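Local structure of BH2092 protein (Bacillus halodurans, 3NHV) at residues I76-G81 and K102-G107. The protein is of unknown function but has a rhodanese-like domain, a family whose active members transfer sulfur by way of an active-site cysteine. Numbering follows the deposited sequence.
Sequences ITYCWG and KELIGG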
ATOM      1  N   ILE B  76       0.446  17.865   3.206  1.00 40.59           N
ATOM      2  CA  ILE B  76       0.937  16.522   2.918  1.00 40.42           C
ATOM      3  C   ILE B  76       1.088  15.815   4.257  1.00 43.57           C
ATOM      4  O   ILE B  76       1.921  16.200   5.069  1.00 46.02           O
ATOM      5  CB  ILE B  76       2.328  16.543   2.223  1.00 41.58           C
ATOM      6  CG1 ILE B  76       2.292  17.442   0.986  1.00 37.36           C
ATOM      7  CG2 ILE B  76       2.729  15.122   1.812  1.00 32.12           C
ATOM      8  CD1 ILE B  76       1.436  16.908  -0.141  1.00 41.45           C
ATOM      9  N   THR B  77       0.285  14.784   4.489  1.00 39.10           N
ATOM     10  CA  THR B  77       0.352  14.060   5.748  1.00 42.18           C
ATOM     11  C   THR B  77       1.147  12.781   5.610  1.00 38.17           C
ATOM     12  O   THR B  77       1.157  12.169   4.548  1.00 39.26           O
ATOM     13  CB  THR B  77      -1.055  13.682   6.243  1.00 49.86           C
ATOM     14  OG1 THR B  77      -1.661  12.792   5.298  1.00 50.08           O
ATOM     15  CG2 THR B  77      -1.926  14.926   6.380  1.00 49.21           C
ATOM     16  N   TYR B  78       1.817  12.372   6.681  1.00 39.77           N
ATOM     17  CA  TYR B  78       2.558  11.123   6.638  1.00 39.58           C
ATOM     18  C   TYR B  78       2.581  10.473   8.014  1.00 41.58           C
ATOM     19  O   TYR B  78       2.678  11.157   9.035  1.00 47.66           O
ATOM     20  CB  TYR B  78       3.980  11.343   6.099  1.00 45.79           C
ATOM     21  CG  TYR B  78       4.982  11.893   7.090  1.00 46.49           C
ATOM     22  CD1 TYR B  78       5.594  11.064   8.025  1.00 41.69           C
ATOM     23  CD2 TYR B  78       5.337  13.238   7.073  1.00 45.59           C
ATOM     24  CE1 TYR B  78       6.537  11.559   8.908  1.00 45.14           C
ATOM     25  CE2 TYR B  78       6.279  13.744   7.952  1.00 39.15           C
ATOM     26  CZ  TYR B  78       6.878  12.902   8.866  1.00 41.09           C
ATOM     27  OH  TYR B  78       7.835  13.399   9.722  1.00 36.11           O
ATOM     28  N   CYS B  79       2.450   9.151   8.027  1.00 43.83           N
ATOM     29  CA  CYS B  79       2.464   8.370   9.256  1.00 40.64           C
ATOM     30  C   CYS B  79       3.711   7.495   9.201  1.00 45.21           C
ATOM     31  O   CYS B  79       4.667   7.832   8.514  1.00 44.82           O
ATOM     32  CB  CYS B  79       1.203   7.499   9.364  1.00 49.93           C
ATOM     33  SG  CYS B  79       1.251   6.312  10.762  1.00 83.65           S
ATOM     34  N   TRP B  80       3.711   6.376   9.912  1.00 43.70           N
ATOM     35  CA  TRP B  80       4.869   5.506   9.908  1.00 46.59           C
ATOM     36  C   TRP B  80       5.153   4.893   8.556  1.00 47.23           C
ATOM     37  O   TRP B  80       6.250   5.050   8.025  1.00 52.74           O
ATOM     38  CB  TRP B  80       4.718   4.393  10.940  1.00 51.42           C
ATOM     39  CG  TRP B  80       4.854   4.884  12.333  1.00 55.06           C
ATOM     40  CD1 TRP B  80       3.856   5.348  13.141  1.00 57.89           C
ATOM     41  CD2 TRP B  80       6.067   5.003  13.080  1.00 47.82           C
ATOM     42  NE1 TRP B  80       4.375   5.749  14.349  1.00 56.44           N
ATOM     43  CE2 TRP B  80       5.731   5.551  14.338  1.00 53.78           C
ATOM     44  CE3 TRP B  80       7.408   4.708  12.808  1.00 52.12           C
ATOM     45  CZ2 TRP B  80       6.683   5.801  15.326  1.00 48.59           C
ATOM     46  CZ3 TRP B  80       8.361   4.959  13.794  1.00 55.76           C
ATOM     47  CH2 TRP B  80       7.990   5.503  15.038  1.00 55.65           C
ATOM     48  N   GLY B  81       4.166   4.196   8.000  1.00 47.50           N
ATOM     49  CA  GLY B  81       4.350   3.558   6.707  1.00 52.80           C
ATOM     50  C   GLY B  81       3.101   2.929   6.104  1.00 54.09           C
ATOM     51  O   GLY B  81       1.978   3.280   6.477  1.00 47.58           O
ATOM     52  N   LYS B 102      -3.102  15.885   0.580  1.00 40.17           N
ATOM     53  CA  LYS B 102      -2.682  14.639  -0.059  1.00 41.13           C
ATOM     54  C   LYS B 102      -1.927  13.845   1.008  1.00 43.56           C
ATOM     55  O   LYS B 102      -1.277  14.441   1.872  1.00 47.08           O
ATOM     56  CB  LYS B 102      -1.727  14.909  -1.236  1.00 38.58           C
ATOM     57  CG  LYS B 102      -2.312  15.715  -2.386  1.00 50.68           C
ATOM     58  CD  LYS B 102      -1.359  15.760  -3.581  1.00 44.96           C
ATOM     59  CE  LYS B 102      -2.070  16.306  -4.822  1.00 59.04           C
ATOM     60  NZ  LYS B 102      -1.425  15.876  -6.101  1.00 57.78           N
ATOM     61  N   GLU B 103      -2.010  12.516   0.959  1.00 42.03           N
ATOM     62  CA  GLU B 103      -1.297  11.681   1.926  1.00 38.90           C
ATOM     63  C   GLU B 103      -0.063  11.101   1.260  1.00 45.49           C
ATOM     64  O   GLU B 103      -0.072  10.814   0.061  1.00 46.67           O
ATOM     65  CB  GLU B 103      -2.185  10.542   2.442  1.00 44.27           C
ATOM     66  CG  GLU B 103      -2.583   9.518   1.387  1.00 56.42           C
ATOM     67  CD  GLU B 103      -3.597   8.501   1.897  1.00 55.89           C
ATOM     68  OE1 GLU B 103      -3.320   7.839   2.925  1.00 60.47           O
ATOM     69  OE2 GLU B 103      -4.667   8.362   1.267  1.00 50.23           O
ATOM     70  N   LEU B 104       0.997  10.939   2.046  1.00 42.30           N
ATOM     71  CA  LEU B 104       2.259  10.400   1.559  1.00 41.89           C
ATOM     72  C   LEU B 104       2.300   8.886   1.726  1.00 48.29           C
ATOM     73  O   LEU B 104       2.273   8.383   2.850  1.00 48.71           O
ATOM     74  CB  LEU B 104       3.423  11.013   2.337  1.00 30.92           C
ATOM     75  CG  LEU B 104       4.809  10.521   1.932  1.00 44.60           C
ATOM     76  CD1 LEU B 104       5.163  11.081   0.563  1.00 43.62           C
ATOM     77  CD2 LEU B 104       5.841  10.962   2.952  1.00 52.00           C
ATOM     78  N   ILE B 105       2.372   8.163   0.611  1.00 51.10           N
ATOM     79  CA  ILE B 105       2.444   6.705   0.650  1.00 49.21           C
ATOM     80  C   ILE B 105       3.875   6.294   0.990  1.00 50.67           C
ATOM     81  O   ILE B 105       4.837   6.835   0.437  1.00 46.66           O
ATOM     82  CB  ILE B 105       2.068   6.071  -0.712  1.00 43.81           C
ATOM     83  CG1 ILE B 105       3.012   6.572  -1.802  1.00 48.25           C
ATOM     84  CG2 ILE B 105       0.641   6.424  -1.075  1.00 44.54           C
ATOM     85  CD1 ILE B 105       2.904   5.800  -3.106  1.00 48.63           C
ATOM     86  N   GLY B 106       4.013   5.339   1.902  1.00 48.82           N
ATOM     87  CA  GLY B 106       5.334   4.884   2.295  1.00 45.33           C
ATOM     88  C   GLY B 106       5.717   5.437   3.655  1.00 51.10           C
ATOM     89  O   GLY B 106       6.526   4.851   4.379  1.00 42.46           O
ATOM     90  N   GLY B 107       5.128   6.577   4.006  1.00 48.87           N
ATOM     91  CA  GLY B 107       5.420   7.187   5.289  1.00 49.63           C
ATOM     92  C   GLY B 107       6.899   7.477   5.456  1.00 53.38           C
ATOM     93  O   GLY B 107       7.637   7.587   4.474  1.00 56.37           O
TER
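Lys102 O receives two donors from the neighbouring strand: Thr77 N at 3.1 Å, in the carbonyl plane, and the weaker C-H of Ile76 CA at 3.2 Å. Thr77 turns acceptor at its own carbonyl: Leu104 N reaches Thr77 O at 2.8 Å, almost in line with the carbonyl bond (175°), so that one residue bridges to those before and after Glu103. This is the parallel pairing of a beta-alpha-beta unit: neighbouring strands 74-78 and 100-105, linked through helix 86-96.

The two faces differ in chemistry. On one, the side chains of Ile76 and Lys102 lie side by side, CD1 of Ile76 touching CB of Lys102, while Leu104, its CG anti to the backbone N (chi1 179°), brings CD2 to 3.7 Å from Tyr78 CB. The Tyr78 ring itself leads away, and its hydroxyl bonds Ile50 N. On the other face, Thr77 OG1 passes 3.7 Å from Glu103 CB, yet bonds Ala87 O of helix 86-96; Glu103 likewise bonds Thr88 and forms a salt bridge with Lys13 of the third subunit.

Beyond the strands, a type II turn from Leu104 to Gly107 folds the chain back against the loop after Tyr78. Lacking a side chain, Gly107 brings its CA within 3.4 Å of Cys79 O, and Gly81 CA lies equally near Gly106 O. Cys79 follows the strand where active rhodaneses usually hold the reactive cysteine, so a comparable role is possible but unproven. The loop's start thus meets the turn through main-chain atoms, which would limit its movement, while the Cys79 sulfur is tied up in a disulfide with Cys84 in this crystal.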